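Long-range contacts in periplasmic beta-glucosidase (Pseudomonas aeruginosa, PDB 6R5T), which probably hydrolyses terminal, non-reducing beta-D-glucosyl residues with release of beta-D-glucose, as a periplasmic member of glycosyl hydrolase family 3: residues R352-R356 and G542-G546; V364-N368 and L525-N531; L464-A470 and A505-K511; D471-V477 and P512-M518; S489-I495 and R521-L525. The protein carries 1 engineered substitution. All coordinates share one frame; numbering follows the deposited sequence. Where two conformers were deposited one is given.

Contact 1: residues R352-R356 and G542-G546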
# COMPACT_ATOMS: atom_id res chain seq x y z
N ARG A 352 -0.51 -40.43 8.02
CA ARG A 352 -1.89 -39.88 7.92
C ARG A 352 -2.42 -39.49 9.29
O ARG A 352 -3.15 -38.51 9.34
CB ARG A 352 -2.85 -40.82 7.21
CG ARG A 352 -2.53 -41.04 5.74
CD ARG A 352 -3.55 -41.93 5.13
NE ARG A 352 -3.34 -42.20 3.72
CZ ARG A 352 -3.69 -41.41 2.73
NH1 ARG A 352 -4.29 -40.26 2.99
NH2 ARG A 352 -3.45 -41.71 1.47
N GLN A 353 -2.13 -40.23 10.35
CA GLN A 353 -2.68 -39.85 11.66
C GLN A 353 -2.14 -38.45 12.03
O GLN A 353 -2.93 -37.63 12.49
CB GLN A 353 -2.31 -40.83 12.77
CG GLN A 353 -2.90 -40.38 14.10
CD GLN A 353 -2.54 -41.21 15.31
OE1 GLN A 353 -3.08 -40.99 16.41
NE2 GLN A 353 -1.61 -42.13 15.14
N ALA A 354 -0.86 -38.17 11.82
CA ALA A 354 -0.30 -36.85 12.17
C ALA A 354 -0.98 -35.79 11.29
O ALA A 354 -1.35 -34.72 11.82
CB ALA A 354 1.20 -36.78 12.01
N ALA A 355 -1.16 -36.06 10.00
CA ALA A 355 -1.74 -35.03 9.09
C ALA A 355 -3.17 -34.73 9.53
O ALA A 355 -3.57 -33.56 9.49
CB ALA A 355 -1.72 -35.48 7.66
N ARG A 356 -3.94 -35.75 9.90
CA ARG A 356 -5.36 -35.55 10.27
C ARG A 356 -5.41 -34.78 11.59
O ARG A 356 -6.21 -33.82 11.70
CB ARG A 356 -6.06 -36.92 10.35
CG ARG A 356 -7.56 -36.81 10.59
CD ARG A 356 -8.17 -38.18 10.44
NE ARG A 356 -9.59 -38.19 10.68
CZ ARG A 356 -10.39 -39.19 10.33
NH1 ARG A 356 -9.87 -40.22 9.69
NH2 ARG A 356 -11.68 -39.14 10.59
N GLY A 542 -4.58 -30.13 3.39
CA GLY A 542 -3.56 -31.18 3.17
C GLY A 542 -4.12 -32.54 2.82
O GLY A 542 -5.31 -32.71 2.54
N THR A 543 -3.24 -33.53 2.87
CA THR A 543 -3.55 -34.92 2.44
C THR A 543 -4.75 -35.49 3.21
O THR A 543 -5.52 -36.21 2.59
CB THR A 543 -2.31 -35.77 2.70
OG1 THR A 543 -1.25 -35.31 1.86
CG2 THR A 543 -2.55 -37.24 2.43
N GLU A 544 -4.89 -35.17 4.49
CA GLU A 544 -6.02 -35.66 5.31
C GLU A 544 -7.06 -34.56 5.48
O GLU A 544 -7.94 -34.71 6.35
CB GLU A 544 -5.47 -36.16 6.63
CG GLU A 544 -4.84 -37.54 6.50
CD GLU A 544 -5.85 -38.64 6.22
OE1 GLU A 544 -6.88 -38.65 6.92
OE2 GLU A 544 -5.64 -39.47 5.28
N GLY A 545 -7.03 -33.52 4.64
CA GLY A 545 -7.90 -32.38 4.87
C GLY A 545 -9.36 -32.77 4.99
O GLY A 545 -10.06 -32.32 5.89
N GLY A 546 -9.86 -33.57 4.07
CA GLY A 546 -11.30 -33.88 4.05
C GLY A 546 -11.70 -34.65 5.30
O GLY A 546 -12.82 -34.45 5.77

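Contact 2: residues V364-N368 and L525-N531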
# COMPACT_ATOMS: atom_id res chain seq x y z
N VAL A 364 -10.93 -22.97 11.25
CA VAL A 364 -11.43 -21.79 11.99
C VAL A 364 -12.92 -21.69 11.77
O VAL A 364 -13.39 -21.50 10.60
CB VAL A 364 -10.70 -20.47 11.61
CG1 VAL A 364 -11.24 -19.33 12.45
CG2 VAL A 364 -9.20 -20.57 11.77
N LEU A 365 -13.69 -21.76 12.84
CA LEU A 365 -15.14 -21.53 12.72
C LEU A 365 -15.38 -20.03 12.71
O LEU A 365 -15.08 -19.33 13.69
CB LEU A 365 -15.84 -22.22 13.90
CG LEU A 365 -17.36 -22.12 13.87
CD1 LEU A 365 -17.94 -22.81 12.64
CD2 LEU A 365 -17.94 -22.74 15.14
N LEU A 366 -15.90 -19.51 11.61
CA LEU A 366 -16.12 -18.06 11.47
C LEU A 366 -17.57 -17.67 11.79
O LEU A 366 -17.78 -16.50 12.12
CB LEU A 366 -15.76 -17.64 10.05
CG LEU A 366 -14.26 -17.71 9.71
CD1 LEU A 366 -14.02 -17.33 8.29
CD2 LEU A 366 -13.48 -16.79 10.62
N LYS A 367 -18.52 -18.58 11.63
CA LYS A 367 -19.95 -18.27 11.86
C LYS A 367 -20.67 -19.58 12.13
O LYS A 367 -20.34 -20.57 11.52
CB LYS A 367 -20.60 -17.58 10.68
CG LYS A 367 -22.05 -17.17 10.89
CD LYS A 367 -22.71 -16.49 9.72
CE LYS A 367 -24.14 -16.09 10.09
NZ LYS A 367 -24.86 -15.47 8.96
N ASN A 368 -21.64 -19.57 13.05
CA ASN A 368 -22.42 -20.77 13.34
C ASN A 368 -23.76 -20.31 13.93
O ASN A 368 -23.86 -20.25 15.14
CB ASN A 368 -21.73 -21.70 14.31
CG ASN A 368 -22.40 -23.06 14.42
OD1 ASN A 368 -23.14 -23.47 13.53
ND2 ASN A 368 -22.15 -23.73 15.51
N LEU A 525 -15.62 -11.49 2.84
CA LEU A 525 -16.73 -12.45 3.06
C LEU A 525 -17.97 -11.74 3.60
O LEU A 525 -18.75 -12.38 4.32
CB LEU A 525 -16.23 -13.52 4.01
CG LEU A 525 -15.16 -14.44 3.43
CD1 LEU A 525 -14.49 -15.27 4.49
CD2 LEU A 525 -15.77 -15.36 2.35
N GLY A 526 -18.19 -10.48 3.24
CA GLY A 526 -19.32 -9.75 3.85
C GLY A 526 -20.65 -10.41 3.51
O GLY A 526 -21.47 -10.52 4.42
N TRP A 527 -20.88 -10.79 2.25
CA TRP A 527 -22.20 -11.41 1.88
C TRP A 527 -22.33 -12.72 2.63
O TRP A 527 -23.41 -13.05 3.16
CB TRP A 527 -22.32 -11.63 0.37
CG TRP A 527 -23.62 -12.27 -0.02
CD1 TRP A 527 -24.74 -11.61 -0.46
CD2 TRP A 527 -23.94 -13.66 -0.04
NE1 TRP A 527 -25.74 -12.51 -0.73
CE2 TRP A 527 -25.30 -13.77 -0.43
CE3 TRP A 527 -23.24 -14.81 0.30
CZ2 TRP A 527 -25.92 -15.00 -0.54
CZ3 TRP A 527 -23.87 -16.03 0.21
CH2 TRP A 527 -25.20 -16.11 -0.21
N GLU A 528 -21.25 -13.48 2.68
CA GLU A 528 -21.25 -14.81 3.33
C GLU A 528 -21.56 -14.68 4.83
O GLU A 528 -22.36 -15.44 5.38
CB GLU A 528 -19.92 -15.51 3.06
CG GLU A 528 -19.69 -15.83 1.60
CD GLU A 528 -19.24 -14.68 0.70
OE1 GLU A 528 -18.99 -13.53 1.18
OE2 GLU A 528 -19.19 -14.87 -0.55
N GLN A 529 -20.91 -13.72 5.49
CA GLN A 529 -21.13 -13.54 6.94
C GLN A 529 -22.62 -13.15 7.19
O GLN A 529 -23.16 -13.47 8.26
CB GLN A 529 -20.14 -12.52 7.48
CG GLN A 529 -20.35 -12.17 8.96
CD GLN A 529 -20.22 -13.33 9.92
OE1 GLN A 529 -19.54 -14.31 9.66
NE2 GLN A 529 -20.92 -13.21 11.05
N GLU A 530 -23.25 -12.44 6.27
CA GLU A 530 -24.67 -12.03 6.44
C GLU A 530 -25.60 -13.21 6.13
O GLU A 530 -26.65 -13.36 6.83
CB GLU A 530 -24.93 -10.84 5.55
CG GLU A 530 -26.30 -10.23 5.74
CD GLU A 530 -26.65 -9.85 7.17
OE1 GLU A 530 -27.84 -10.02 7.52
OE2 GLU A 530 -25.76 -9.37 7.93
N ASN A 531 -25.27 -14.06 5.17
CA ASN A 531 -26.28 -14.98 4.58
C ASN A 531 -26.01 -16.45 4.91
O ASN A 531 -26.96 -17.26 4.90
CB ASN A 531 -26.33 -14.78 3.07
CG ASN A 531 -26.98 -13.47 2.74
OD1 ASN A 531 -28.21 -13.41 2.76
ND2 ASN A 531 -26.23 -12.41 2.48
O HOH W 1 -19.92 -14.98 13.10

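Contact 3: residues L464-A470 and A505-K511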
# COMPACT_ATOMS: atom_id res chain seq x y z
N LEU A 464 -29.10 -26.74 -7.96
CA LEU A 464 -30.38 -26.36 -7.31
C LEU A 464 -31.26 -27.61 -7.18
O LEU A 464 -31.82 -27.80 -6.12
CB LEU A 464 -31.09 -25.28 -8.08
CG LEU A 464 -30.43 -23.91 -8.09
CD1 LEU A 464 -31.23 -22.92 -8.91
CD2 LEU A 464 -30.26 -23.42 -6.66
N ARG A 465 -31.30 -28.50 -8.20
CA ARG A 465 -32.04 -29.76 -8.02
C ARG A 465 -31.50 -30.58 -6.86
O ARG A 465 -32.27 -31.20 -6.16
CB ARG A 465 -31.94 -30.67 -9.26
CG ARG A 465 -32.71 -30.14 -10.43
CD ARG A 465 -32.76 -31.14 -11.56
NE ARG A 465 -31.47 -31.38 -12.18
CZ ARG A 465 -30.79 -32.51 -12.07
NH1 ARG A 465 -31.24 -33.51 -11.34
NH2 ARG A 465 -29.63 -32.64 -12.70
N THR A 466 -30.16 -30.66 -6.73
CA THR A 466 -29.52 -31.43 -5.68
C THR A 466 -29.89 -30.81 -4.33
O THR A 466 -30.28 -31.54 -3.43
CB THR A 466 -28.01 -31.45 -5.97
OG1 THR A 466 -27.88 -31.99 -7.29
CG2 THR A 466 -27.24 -32.25 -4.96
N ALA A 467 -29.82 -29.48 -4.22
CA ALA A 467 -30.10 -28.81 -2.92
C ALA A 467 -31.57 -29.04 -2.53
O ALA A 467 -31.87 -29.37 -1.36
CB ALA A 467 -29.77 -27.35 -3.03
N ARG A 468 -32.45 -28.97 -3.50
CA ARG A 468 -33.91 -29.12 -3.26
C ARG A 468 -34.21 -30.54 -2.77
O ARG A 468 -35.18 -30.75 -2.04
CB ARG A 468 -34.66 -28.82 -4.55
CG ARG A 468 -34.77 -27.36 -4.92
CD ARG A 468 -35.35 -27.28 -6.31
NE ARG A 468 -35.06 -26.01 -6.94
CZ ARG A 468 -34.80 -25.84 -8.20
NH1 ARG A 468 -34.77 -26.89 -9.02
NH2 ARG A 468 -34.61 -24.62 -8.65
N ASP A 469 -33.37 -31.51 -3.09
CA ASP A 469 -33.58 -32.91 -2.69
C ASP A 469 -32.91 -33.21 -1.36
O ASP A 469 -32.88 -34.38 -0.97
CB ASP A 469 -33.06 -33.83 -3.80
CG ASP A 469 -33.72 -35.20 -3.77
OD1 ASP A 469 -34.96 -35.24 -3.56
OD2 ASP A 469 -32.98 -36.20 -3.95
N ALA A 470 -32.33 -32.22 -0.69
CA ALA A 470 -31.51 -32.47 0.51
C ALA A 470 -32.13 -31.78 1.73
O ALA A 470 -32.96 -30.92 1.53
CB ALA A 470 -30.10 -31.99 0.29
N ALA A 505 -27.75 -18.45 -5.31
CA ALA A 505 -28.85 -19.34 -5.77
C ALA A 505 -29.14 -20.40 -4.72
O ALA A 505 -30.32 -20.69 -4.44
CB ALA A 505 -28.49 -19.92 -7.12
N LEU A 506 -28.11 -20.96 -4.07
CA LEU A 506 -28.32 -21.98 -3.02
C LEU A 506 -29.05 -21.33 -1.84
O LEU A 506 -29.93 -21.96 -1.24
CB LEU A 506 -26.98 -22.58 -2.59
CG LEU A 506 -26.31 -23.48 -3.60
CD1 LEU A 506 -24.90 -23.79 -3.15
CD2 LEU A 506 -27.08 -24.79 -3.79
N LYS A 507 -28.69 -20.10 -1.48
CA LYS A 507 -29.34 -19.42 -0.34
C LYS A 507 -30.84 -19.32 -0.62
O LYS A 507 -31.64 -19.54 0.33
CB LYS A 507 -28.72 -18.03 -0.19
CG LYS A 507 -29.35 -17.11 0.85
CD LYS A 507 -29.27 -17.62 2.23
CE LYS A 507 -29.95 -16.68 3.24
NZ LYS A 507 -29.75 -17.19 4.61
N ALA A 508 -31.19 -19.04 -1.87
CA ALA A 508 -32.60 -18.77 -2.27
C ALA A 508 -33.45 -20.06 -2.17
O ALA A 508 -34.70 -19.97 -2.12
CB ALA A 508 -32.60 -18.17 -3.64
N THR A 509 -32.85 -21.22 -1.98
CA THR A 509 -33.61 -22.49 -1.77
C THR A 509 -34.21 -22.60 -0.38
O THR A 509 -35.05 -23.48 -0.15
CB THR A 509 -32.77 -23.75 -1.99
OG1 THR A 509 -31.77 -23.89 -0.96
CG2 THR A 509 -32.20 -23.77 -3.39
N GLY A 510 -33.67 -21.83 0.57
CA GLY A 510 -34.06 -21.91 1.98
C GLY A 510 -33.43 -23.06 2.74
O GLY A 510 -33.73 -23.17 3.88
N LYS A 511 -32.61 -23.91 2.11
CA LYS A 511 -31.95 -25.02 2.82
C LYS A 511 -30.88 -24.40 3.72
O LYS A 511 -30.26 -23.42 3.31
CB LYS A 511 -31.35 -26.01 1.82
CG LYS A 511 -32.39 -26.69 0.96
CD LYS A 511 -33.26 -27.58 1.71
CE LYS A 511 -34.35 -28.14 0.81
NZ LYS A 511 -35.13 -29.08 1.62

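Contact 4: residues D471-V477 and P512-M518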
# COMPACT_ATOMS: atom_id res chain seq x y z
N ASP A 471 -31.66 -32.14 2.91
CA ASP A 471 -32.03 -31.49 4.18
C ASP A 471 -31.15 -30.25 4.39
O ASP A 471 -31.58 -29.34 5.09
CB ASP A 471 -31.86 -32.45 5.34
CG ASP A 471 -32.77 -33.66 5.23
OD1 ASP A 471 -33.91 -33.48 4.82
OD2 ASP A 471 -32.29 -34.77 5.47
N LEU A 472 -29.93 -30.25 3.86
CA LEU A 472 -29.04 -29.10 4.08
C LEU A 472 -27.94 -29.17 3.04
O LEU A 472 -27.78 -30.22 2.37
CB LEU A 472 -28.46 -29.11 5.49
CG LEU A 472 -27.53 -30.24 5.85
CD1 LEU A 472 -26.06 -29.83 5.68
CD2 LEU A 472 -27.81 -30.66 7.29
N VAL A 473 -27.25 -28.05 2.89
CA VAL A 473 -26.22 -27.90 1.83
C VAL A 473 -24.88 -27.61 2.47
O VAL A 473 -24.80 -26.67 3.29
CB VAL A 473 -26.58 -26.78 0.87
CG1 VAL A 473 -25.46 -26.52 -0.11
CG2 VAL A 473 -27.90 -27.05 0.14
N VAL A 474 -23.89 -28.43 2.13
CA VAL A 474 -22.46 -28.14 2.45
C VAL A 474 -21.85 -27.63 1.16
O VAL A 474 -21.64 -28.43 0.23
CB VAL A 474 -21.75 -29.37 3.01
CG1 VAL A 474 -20.26 -29.12 3.25
CG2 VAL A 474 -22.39 -29.79 4.32
N ALA A 475 -21.60 -26.33 1.07
CA ALA A 475 -21.02 -25.71 -0.13
C ALA A 475 -19.51 -25.61 0.09
O ALA A 475 -19.08 -24.98 1.07
CB ALA A 475 -21.63 -24.37 -0.38
N VAL A 476 -18.73 -26.22 -0.76
CA VAL A 476 -17.26 -26.29 -0.66
C VAL A 476 -16.74 -25.38 -1.77
O VAL A 476 -16.75 -25.72 -2.94
CB VAL A 476 -16.69 -27.72 -0.73
CG1 VAL A 476 -15.23 -27.70 -0.29
CG2 VAL A 476 -17.50 -28.69 0.10
N VAL A 477 -16.31 -24.20 -1.36
CA VAL A 477 -16.09 -23.07 -2.27
C VAL A 477 -14.83 -22.32 -1.85
O VAL A 477 -14.34 -22.50 -0.72
CB VAL A 477 -17.30 -22.12 -2.26
CG1 VAL A 477 -18.48 -22.76 -2.97
CG2 VAL A 477 -17.68 -21.66 -0.86
N PRO A 512 -30.65 -24.94 4.93
CA PRO A 512 -29.52 -24.51 5.76
C PRO A 512 -28.23 -24.58 4.93
O PRO A 512 -28.05 -25.56 4.21
CB PRO A 512 -29.51 -25.50 6.92
CG PRO A 512 -30.95 -25.96 7.02
CD PRO A 512 -31.45 -25.99 5.60
N LEU A 513 -27.42 -23.53 4.98
CA LEU A 513 -26.25 -23.41 4.08
C LEU A 513 -24.98 -23.35 4.92
O LEU A 513 -24.79 -22.32 5.62
CB LEU A 513 -26.42 -22.18 3.22
CG LEU A 513 -25.30 -21.84 2.25
CD1 LEU A 513 -25.02 -22.98 1.27
CD2 LEU A 513 -25.59 -20.54 1.50
N VAL A 514 -24.15 -24.37 4.81
CA VAL A 514 -22.86 -24.46 5.52
C VAL A 514 -21.77 -24.18 4.48
O VAL A 514 -21.73 -24.88 3.49
CB VAL A 514 -22.61 -25.83 6.17
CG1 VAL A 514 -21.23 -25.91 6.78
CG2 VAL A 514 -23.65 -26.17 7.22
N LEU A 515 -20.94 -23.15 4.69
CA LEU A 515 -19.82 -22.91 3.77
C LEU A 515 -18.56 -23.52 4.33
O LEU A 515 -18.18 -23.25 5.48
CB LEU A 515 -19.60 -21.41 3.61
CG LEU A 515 -20.69 -20.57 3.03
CD1 LEU A 515 -20.08 -19.24 2.62
CD2 LEU A 515 -21.41 -21.25 1.89
N VAL A 516 -17.94 -24.35 3.51
CA VAL A 516 -16.60 -24.89 3.77
C VAL A 516 -15.65 -24.18 2.81
O VAL A 516 -15.74 -24.35 1.60
CB VAL A 516 -16.54 -26.43 3.60
CG1 VAL A 516 -15.11 -26.90 3.72
CG2 VAL A 516 -17.43 -27.14 4.58
N LEU A 517 -14.83 -23.28 3.35
CA LEU A 517 -14.01 -22.38 2.52
C LEU A 517 -12.62 -22.99 2.37
O LEU A 517 -12.01 -23.40 3.40
CB LEU A 517 -13.85 -21.07 3.28
CG LEU A 517 -15.06 -20.18 3.50
CD1 LEU A 517 -14.57 -18.88 4.15
CD2 LEU A 517 -15.82 -19.94 2.21
N MET A 518 -12.12 -23.02 1.15
CA MET A 518 -10.69 -23.31 0.89
C MET A 518 -10.12 -22.03 0.29
O MET A 518 -10.76 -21.37 -0.56
CB MET A 518 -10.46 -24.49 -0.03
CG MET A 518 -11.06 -25.70 0.47
SD MET A 518 -10.23 -27.12 -0.35
CE MET A 518 -11.41 -28.33 0.20

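Contact 5: residues S489-I495 and R521-L525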
# COMPACT_ATOMS: atom_id res chain seq x y z
N SER A 489 -0.94 -12.86 -7.71
CA SER A 489 -1.49 -11.74 -6.94
C SER A 489 -2.90 -11.47 -7.45
O SER A 489 -3.17 -11.53 -8.64
CB SER A 489 -0.60 -10.57 -7.06
OG SER A 489 0.67 -10.92 -6.55
N ARG A 490 -3.78 -11.16 -6.52
CA ARG A 490 -5.21 -10.91 -6.80
C ARG A 490 -5.56 -9.45 -6.59
O ARG A 490 -5.13 -8.85 -5.62
CB ARG A 490 -6.09 -11.73 -5.88
CG ARG A 490 -6.27 -13.16 -6.33
CD ARG A 490 -7.31 -13.97 -5.58
NE ARG A 490 -8.63 -13.76 -6.12
CZ ARG A 490 -9.77 -14.00 -5.45
NH1 ARG A 490 -9.73 -14.55 -4.25
NH2 ARG A 490 -10.93 -13.74 -6.01
N THR A 491 -6.43 -8.91 -7.44
CA THR A 491 -7.05 -7.59 -7.29
C THR A 491 -8.41 -7.66 -6.61
O THR A 491 -8.97 -6.61 -6.39
CB THR A 491 -7.23 -6.88 -8.64
OG1 THR A 491 -8.13 -7.65 -9.44
CG2 THR A 491 -5.90 -6.76 -9.35
N ASP A 492 -8.95 -8.85 -6.36
CA ASP A 492 -10.30 -9.07 -5.79
C ASP A 492 -10.06 -10.10 -4.68
O ASP A 492 -9.42 -11.09 -4.98
CB ASP A 492 -11.21 -9.58 -6.90
CG ASP A 492 -12.65 -9.87 -6.56
OD1 ASP A 492 -13.00 -9.79 -5.40
OD2 ASP A 492 -13.42 -10.26 -7.49
N LEU A 493 -10.55 -9.88 -3.48
CA LEU A 493 -10.37 -10.85 -2.39
C LEU A 493 -11.65 -11.66 -2.15
O LEU A 493 -11.65 -12.46 -1.21
CB LEU A 493 -9.95 -10.15 -1.09
CG LEU A 493 -8.65 -9.35 -1.19
CD1 LEU A 493 -8.48 -8.62 0.11
CD2 LEU A 493 -7.45 -10.26 -1.49
N ARG A 494 -12.65 -11.50 -2.98
CA ARG A 494 -13.90 -12.28 -2.79
C ARG A 494 -13.72 -13.73 -3.26
O ARG A 494 -12.81 -14.08 -4.02
CB ARG A 494 -15.05 -11.63 -3.55
CG ARG A 494 -15.47 -10.30 -2.97
CD ARG A 494 -16.47 -9.56 -3.83
NE ARG A 494 -15.90 -9.30 -5.14
CZ ARG A 494 -16.56 -8.75 -6.16
NH1 ARG A 494 -17.80 -8.33 -6.01
NH2 ARG A 494 -15.97 -8.63 -7.34
N ILE A 495 -14.67 -14.55 -2.84
CA ILE A 495 -14.84 -15.84 -3.52
C ILE A 495 -15.05 -15.52 -4.99
O ILE A 495 -15.72 -14.56 -5.36
CB ILE A 495 -16.03 -16.57 -2.87
CG1 ILE A 495 -15.74 -16.99 -1.43
CG2 ILE A 495 -16.50 -17.73 -3.71
CD1 ILE A 495 -16.93 -17.57 -0.67
N ARG A 521 -5.36 -17.19 1.34
CA ARG A 521 -5.18 -15.79 1.77
C ARG A 521 -6.49 -15.41 2.44
O ARG A 521 -7.53 -16.03 2.21
CB ARG A 521 -4.97 -14.87 0.58
CG ARG A 521 -6.08 -14.93 -0.47
CD ARG A 521 -6.13 -13.78 -1.45
NE ARG A 521 -4.90 -13.60 -2.22
CZ ARG A 521 -4.49 -14.32 -3.23
NH1 ARG A 521 -3.38 -14.01 -3.88
NH2 ARG A 521 -5.18 -15.37 -3.63
N PRO A 522 -6.49 -14.35 3.23
CA PRO A 522 -7.75 -13.75 3.66
C PRO A 522 -8.69 -13.47 2.47
O PRO A 522 -8.23 -13.01 1.44
CB PRO A 522 -7.32 -12.44 4.32
CG PRO A 522 -5.91 -12.75 4.80
CD PRO A 522 -5.32 -13.57 3.69
N LEU A 523 -9.98 -13.71 2.67
CA LEU A 523 -11.02 -13.41 1.67
C LEU A 523 -11.97 -12.39 2.24
O LEU A 523 -12.11 -12.28 3.48
CB LEU A 523 -11.85 -14.65 1.31
CG LEU A 523 -11.08 -15.83 0.73
CD1 LEU A 523 -12.01 -17.02 0.50
CD2 LEU A 523 -10.38 -15.42 -0.53
N SER A 524 -12.56 -11.61 1.33
CA SER A 524 -13.64 -10.66 1.65
C SER A 524 -14.97 -11.43 1.66
O SER A 524 -15.36 -11.97 0.59
CB SER A 524 -13.65 -9.53 0.67
OG SER A 524 -13.86 -9.97 -0.63
N LEU A 525 -15.62 -11.49 2.84
CA LEU A 525 -16.73 -12.45 3.06
C LEU A 525 -17.97 -11.74 3.60
O LEU A 525 -18.75 -12.38 4.32
CB LEU A 525 -16.23 -13.52 4.01
CG LEU A 525 -15.16 -14.44 3.43
CD1 LEU A 525 -14.49 -15.27 4.49
CD2 LEU A 525 -15.77 -15.36 2.35
O HOH W 2 -16.77 -13.54 -1.16

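Contact 1: residues R352-R356 and G542-G546
Glu544, the N-cap residue of helix 545-553, lays its side chain against the first turn of helix 352-362 and meets Arg352, Ala355 and Arg356 there. It is the third residue of a type I beta turn, Gly542 to Gly545, that leads into its own helix. Its CB rests on the backbone of the other helix, 3.6 Å from Arg356 N. CG comes next, 3.4 Å from Arg352 O and 3.9 Å from the methyl CB of Ala355. A bend at chi2 (-69°) then swings the carboxylate back along the helix toward Arg352. Glu544 OE1 passes beside the aliphatic part of Arg356 and is hydrogen-bonded to Asn547; the charged end of Arg356 itself goes to Asp551. Glu544 OE2 takes the salt bridge from Arg352 NH1 at 2.8 Å, met nearly along its C-O axis and lying close to the guanidinium plane. The extended arginine chain crosses the glutamate at about a right angle, with the guanidinium and carboxylate planes 80° apart. Glu347 pairs with Arg352 NE and the carbonyl of Gln406 with NH2; three bonds, from NE, NH1 and NH2, restrain the rotation of the guanidinium. Arg352 NH1 also lies 3.5 Å from the methyl CG2 of Thr543.

Contact 2: residues V364-N368 and L525-N531
Edge strand 364-368 of the six-stranded mixed sheet is met here by the short helix 526-531, the two axes 9.1 Å apart at closest and inclined at 52°. The strand carries a classic beta bulge, Leu366 and Lys367 both facing Ile535 of the adjacent antiparallel strand, and these two residues make the contact. Lys367 is extended throughout, its CG anti to the backbone N (chi1 -177°), which carries the ammonium group across to the C-terminal part of the helix. There NZ donates to Gln529 O at 2.7 Å, arriving above the carbonyl plane, 46° out of it. A second bond from NZ goes to the carbonyl of Ala532. Gln529 runs back the other way, bends at chi2 and lays its amide alongside the lysine methylenes, OE1 3.6 Å from Lys367 CB. That OE1 accepts from Tyr608, while NE2 donates to a water at 2.9 Å; the same water donates a hydrogen bond to Leu366 O at 2.8 Å. Nearer the start of the helix, the methyls Leu366 CD1 and Leu525 CD1, both of buried residues, come within 4.3 Å. The positive charge of Lys367 thus sits among main-chain carbonyls at the end of a helix, where the helix dipole would be expected to favour it, and the water completes a polar bridge between strand and helix.

Contact 3: residues L464-A470 and A505-K511
With CG anti to its carbonyl carbon (chi1 -64°) and a bend at chi2 (-67°), Lys511 turns toward the end of helix 456-468, and its chain is straight from there on. Lys511 CE passes 3.5 Å from Ala467 O. At the tip, Lys511 NZ donates to Ala470 O at 2.8 Å, meeting the oxygen almost head-on along its bond. Thr509 has chi1 at 68°, which places OG1 between its backbone N and carbonyl carbon. From there OG1 donates to Leu506 O at 2.7 Å and accepts from Lys511 N, forming an ST turn; CG2 is left to face Leu464, 3.8 Å from its CD2. The same Leu464 methyl lies over the helix backbone, 3.5 Å from Ala505 O. Deeper in, Ala467 CB packs on Leu506 CD2 at 3.8 Å, and both side chains touch Val473 of the sheet beneath. Two helices side by side on one face of the mixed sheet, as here, fit the alpha/beta sandwich of the second domain of family 3 glycosidases.

Contact 4: residues D471-V477 and P512-M518
Val474 and Val516 cross obliquely on one face of two parallel strands, Val474 CG1 meeting Val516 CG2 at 3.7 Å. Val474 uses the branch anti to its backbone N and Val516 the one anti to its carbonyl carbon, a diagonal contact, since Val474 is paired in register with Val514. Further along this face Val476 CG1 touches the terminal methyl of the extended Met518, CE, at 3.9 Å. On the reverse face the leucines lean across to smaller partners: Leu513 CD1 reaches Val473 CG1 at 3.8 Å and also nears Ala475 CB, which in turn meets Leu515 CD2. Leu517 CD2 ends the row against Val477 CG2 at 4.0 Å. Six backbone hydrogen bonds, from Val473 N to Pro512 O through to Met518 N to Val477 O, hold the parallel register, and the strands are inclined by 21°. In this beta-alpha-beta unit the connecting helix 497-508 covers the face with Val473, Ala475 and Leu515. Helix 545-553 packs on Val514 and Val516 of the other face, with strand 380-384 beside 472-478 and strand 534-537 beside 513-518.

Contact 5: residues S489-I495 and R521-L525
Leu493 and Leu523 run past each other with their CA atoms 4.8 Å apart, in two irregular loops joined by one direct backbone hydrogen bond, Ser524 N to Leu493 O at 2.8 Å. The donor stands above that carbonyl's plane, 61° out of it. A water completes the backbone link, accepting from Ile495 N and donating to Ser524 O. Among the side chains, Arg490 lays its methylenes over one face of the Arg521 guanidinium, CD 3.2 Å from NH2, with the two guanidinium planes 75° apart. Glu479 makes salt bridges to both arginines and probably offsets their like charges. Arg490 NH2 donates to Arg494 O, 2.8 Å away and in the plane of both groups, while Leu523 CD2 also lies at the guanidinium edge. Arg490 also packs on Phe600 of the second subunit. Leu493, with CG beside the backbone N (chi1 -59°), sends CD2 to Arg521 CD at 3.8 Å, crossing it at about a right angle. Within its loop Asp492 forms an Asx turn and is gripped side-on by Arg494. Ile495 CD1 packs on Leu525 CD2 at 3.9 Å. The loops follow strands 472-478 and 513-518 and lead into helices 497-508 and 526-531; Leu517 of the second strand lies against both Ile495 and Leu525.

Overall arrangement
Contact 4 is the central strand pair, and three of the others gather round its sheet. Contact 3 lies about 11 Å away, centre to centre, and meets it through Val473, which Ala467, Leu506 and Lys511 all touch. Contact 2, also about 11 Å off, packs Glu528 on Leu515 and shares Leu525 with contact 5; Leu517 joins that residue to the strands. Lys507 of contact 3 reaches Asn531 of contact 2. Contact 1 touches none of the others, its nearest atoms about 7 Å from contact 4, yet its segments bracket all of them along the chain. All lie away from the glycan pocket; Ser489 of contact 5 has its side chain about 12 Å from a bound glucose.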